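Local structure of peptidase S15/CocE/NonD (Thaumarchaeota archaeon SCGC AB-539-E09, 4PF1) at residues S81-S84 with M85-Q89; P303-Y306 with K307-P311. The protein is an aminopeptidase of the S15 serine peptidase family with an alpha/beta hydrolase fold, probably releasing residues from the N-termini of peptides. All blocks are in the same frame, centred on the assembly; numbering follows the deposited sequence.

Contact 1. Residues S81-S84 with M85-Q89; sequences SSLS and MVVPQ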
# COMPACT_ATOMS: atom_id res chain seq x y z
N SER A 81 30.10 4.08 -0.65
CA SER A 81 31.44 4.16 -1.21
C SER A 81 31.40 4.84 -2.58
O SER A 81 32.44 5.11 -3.18
CB SER A 81 32.04 2.76 -1.33
OG SER A 81 31.21 1.90 -2.09
N SER A 82 30.17 5.13 -3.07
CA SER A 82 29.93 5.76 -4.36
C SER A 82 29.54 7.23 -4.19
O SER A 82 28.67 7.55 -3.37
CB SER A 82 28.84 5.00 -5.12
OG SER A 82 28.55 5.58 -6.38
N LEU A 83 30.16 8.13 -4.99
CA LEU A 83 29.90 9.57 -4.95
C LEU A 83 28.44 9.89 -5.34
O LEU A 83 27.83 10.77 -4.74
CB LEU A 83 30.88 10.33 -5.88
CG LEU A 83 30.71 11.87 -5.97
CD1 LEU A 83 30.97 12.55 -4.63
CD2 LEU A 83 31.59 12.45 -7.05
N SER A 84 27.89 9.14 -6.31
CA SER A 84 26.52 9.29 -6.79
C SER A 84 25.47 9.06 -5.69
O SER A 84 24.36 9.60 -5.78
CB SER A 84 26.27 8.30 -7.93
OG SER A 84 26.49 6.97 -7.51
N MET A 85 25.81 8.27 -4.65
CA MET A 85 24.89 7.88 -3.57
C MET A 85 24.99 8.76 -2.31
O MET A 85 24.05 8.74 -1.50
CB MET A 85 25.13 6.41 -3.18
CG MET A 85 24.84 5.42 -4.29
SD MET A 85 23.08 5.23 -4.65
CE MET A 85 22.53 4.34 -3.18
N VAL A 86 26.11 9.48 -2.11
CA VAL A 86 26.30 10.30 -0.89
C VAL A 86 25.75 11.73 -1.04
O VAL A 86 25.39 12.35 -0.04
CB VAL A 86 27.78 10.32 -0.41
CG1 VAL A 86 28.21 8.96 0.13
CG2 VAL A 86 28.73 10.81 -1.51
N VAL A 87 25.71 12.25 -2.27
CA VAL A 87 25.29 13.63 -2.52
C VAL A 87 23.76 13.78 -2.60
O VAL A 87 23.07 12.84 -3.03
CB VAL A 87 25.96 14.20 -3.81
CG1 VAL A 87 27.46 14.34 -3.64
CG2 VAL A 87 25.63 13.35 -5.04
N PRO A 88 23.20 14.98 -2.27
CA PRO A 88 21.75 15.19 -2.47
C PRO A 88 21.40 15.03 -3.96
O PRO A 88 22.27 15.24 -4.81
CB PRO A 88 21.53 16.63 -1.99
CG PRO A 88 22.71 16.93 -1.11
CD PRO A 88 23.85 16.21 -1.76
N GLN A 89 20.15 14.64 -4.27
CA GLN A 89 19.68 14.43 -5.65
C GLN A 89 19.91 15.68 -6.52
O GLN A 89 20.11 15.54 -7.73
CB GLN A 89 18.20 14.03 -5.66
CG GLN A 89 17.96 12.59 -5.22
CD GLN A 89 16.59 12.39 -4.62
OE1 GLN A 89 16.30 12.85 -3.51
NE2 GLN A 89 15.73 11.68 -5.34
O HOH W 1 22.33 10.91 -4.62

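Contact 2. Residues P303-Y306 with K307-P311; sequences PKLY and KVLAP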
# COMPACT_ATOMS: atom_id res chain seq x y z
N PRO A 303 9.63 34.12 -8.47
CA PRO A 303 9.06 35.04 -9.48
C PRO A 303 9.34 36.51 -9.18
O PRO A 303 9.56 37.29 -10.11
CB PRO A 303 7.56 34.72 -9.45
CG PRO A 303 7.32 34.08 -8.15
CD PRO A 303 8.57 33.37 -7.76
N LYS A 304 9.37 36.90 -7.88
CA LYS A 304 9.68 38.28 -7.48
C LYS A 304 11.15 38.61 -7.81
O LYS A 304 11.45 39.74 -8.20
CB LYS A 304 9.38 38.52 -5.98
CG LYS A 304 9.47 39.98 -5.54
CD LYS A 304 8.16 40.75 -5.78
CE LYS A 304 8.32 42.24 -5.59
NZ LYS A 304 8.49 42.63 -4.16
N LEU A 305 12.06 37.60 -7.69
CA LEU A 305 13.48 37.75 -8.04
C LEU A 305 13.64 38.06 -9.51
O LEU A 305 14.32 39.02 -9.85
CB LEU A 305 14.28 36.48 -7.69
CG LEU A 305 14.83 36.37 -6.28
CD1 LEU A 305 15.54 35.04 -6.09
CD2 LEU A 305 15.77 37.53 -5.95
N TYR A 306 12.98 37.27 -10.40
CA TYR A 306 13.03 37.52 -11.84
C TYR A 306 12.47 38.91 -12.17
O TYR A 306 13.07 39.63 -12.96
CB TYR A 306 12.28 36.42 -12.64
CG TYR A 306 12.06 36.78 -14.10
CD1 TYR A 306 13.10 36.69 -15.02
CD2 TYR A 306 10.84 37.27 -14.54
CE1 TYR A 306 12.91 37.04 -16.36
CE2 TYR A 306 10.65 37.64 -15.87
CZ TYR A 306 11.69 37.53 -16.77
OH TYR A 306 11.50 37.90 -18.08
N LYS A 307 11.32 39.28 -11.56
CA LYS A 307 10.64 40.56 -11.80
C LYS A 307 11.56 41.77 -11.54
O LYS A 307 11.52 42.73 -12.31
CB LYS A 307 9.37 40.67 -10.94
CG LYS A 307 8.49 41.88 -11.27
CD LYS A 307 7.15 41.89 -10.52
CE LYS A 307 7.25 42.37 -9.08
NZ LYS A 307 7.70 43.79 -8.98
N VAL A 308 12.38 41.72 -10.48
CA VAL A 308 13.25 42.84 -10.12
C VAL A 308 14.62 42.78 -10.84
O VAL A 308 15.23 43.83 -11.08
CB VAL A 308 13.44 42.98 -8.57
CG1 VAL A 308 12.09 43.09 -7.86
CG2 VAL A 308 14.27 41.84 -7.99
N LEU A 309 15.11 41.57 -11.19
CA LEU A 309 16.43 41.41 -11.81
C LEU A 309 16.39 41.38 -13.35
O LEU A 309 17.42 41.64 -13.97
CB LEU A 309 17.16 40.16 -11.26
CG LEU A 309 17.47 40.17 -9.74
CD1 LEU A 309 17.99 38.82 -9.29
CD2 LEU A 309 18.48 41.26 -9.38
N ALA A 310 15.22 41.08 -13.96
CA ALA A 310 15.06 41.07 -15.42
C ALA A 310 15.27 42.47 -16.05
O ALA A 310 15.97 42.54 -17.06
CB ALA A 310 13.71 40.51 -15.82
N PRO A 311 14.74 43.60 -15.50
CA PRO A 311 15.00 44.91 -16.13
C PRO A 311 16.47 45.35 -16.02
O PRO A 311 16.93 46.14 -16.84
CB PRO A 311 14.07 45.86 -15.38
CG PRO A 311 13.84 45.22 -14.08
CD PRO A 311 13.87 43.75 -14.31

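Contact 1. Residues S81-S84 with M85-Q89
From Ser82 to Met85 the backbone closes a single short turn, with Met85 N donating to Ser82 O, three residues back, at 3.2 Å. Val86 N adds only weak bonds to Ser82 O and to Leu83 O, so the helix is loosely held. On the side facing the sheet the apolar side chains gather. Leu83 sends CG away from its own N (chi1 179°), which carries CD1 forward along the chain to Val87 CG1 at 4.1 Å; the two side chains cross at a slant. Val86 CG2 lies 4.2 Å from Leu83 CD1 and also rests against Leu83 O. On another side of the turn Ser82 OG and Ser84 OG share a hydrogen bond of 2.7 Å, while Met85 CG packs on Ser82 CB. Farther along, a water bridges the main chain, donating to Ser84 O at 2.7 Å and to Val87 O at 2.6 Å. Leu83 and Val87 both settle on Leu52 of strand 46-54, and Ser82 and Met85 meet Glu514 of the second subunit. Within the turn, Leu83 N is hydrogen-bonded to the carboxylate of Asp31. This is a one-turn helix with an apolar inner side, laid on the antiparallel strands 32-40 and 46-54 near one edge of an alpha/beta hydrolase sheet and touched by a neighbouring subunit at Ser82, Ser84 and Met85.

Contact 2. Residues P303-Y306 with K307-P311
Main-chain hydrogen bonds tie Pro303-Tyr306 to the residues four places on, in the regular alpha-helical pattern: Lys307 N to Pro303 O, Val308 N to Lys304 O, Leu309 N to Leu305 O and Ala310 N to Tyr306 O. The last is 2.8 Å long, and weak second bonds from Val308 N to Leu305 O and Leu309 N to Tyr306 O accompany the series. The aromatic contact is a CH-pi one. Tyr306 CG stands anti to the backbone N (chi1 168°), turning the ring along the helix so that Ala310 CB sits over one face, 3.8 Å from the Tyr306 ring centroid and displaced toward the CE1 side. Tyr306 OH is bonded to Asp390, and an alanine in place of the tyrosine would probably leave that carboxylate without this partner and Ala310 CB without its aromatic cover. Apolar contact continues on the buried side, where Leu305 CD2 meets Leu309 CD1 at 4.2 Å. The lysines meet mainly through their aliphatic parts: Lys304 CE lies 3.7 Å from Lys307 CE, while Lys304 NZ turns to Asp275 in a salt bridge and to Tyr300 OH. Helix 301-309 connects the parallel strands 287-292 and 319-324 of a beta-alpha-beta unit: Leu305 and Leu309 pack on strand 287-292 and on Leu278 of helix 274-279, and the Tyr306 ring meets Phe321 of strand 319-324.

In the fold
Contact 1 precedes contact 2 along the chain, and both belong to the S15 peptidase part of the protein, which has an alpha/beta hydrolase fold. Their centres are 34 Å apart and their nearest atoms about 20 Å, so neither touches the other. What joins them is the ten-stranded mixed sheet. Residues 81-89 pack on strands 32-40, 46-54 and 100-105 toward one edge, whereas helix 301-309 serves the parallel strands 287-292 and 319-324 farther across. Contact 1 also meets other subunits; contact 2 touches no other chain of the assembly. Contact 2 belongs to the helix between the two strands whose following loops hold Asp295 and His328, which with Ser161 probably form a charge-relay triad.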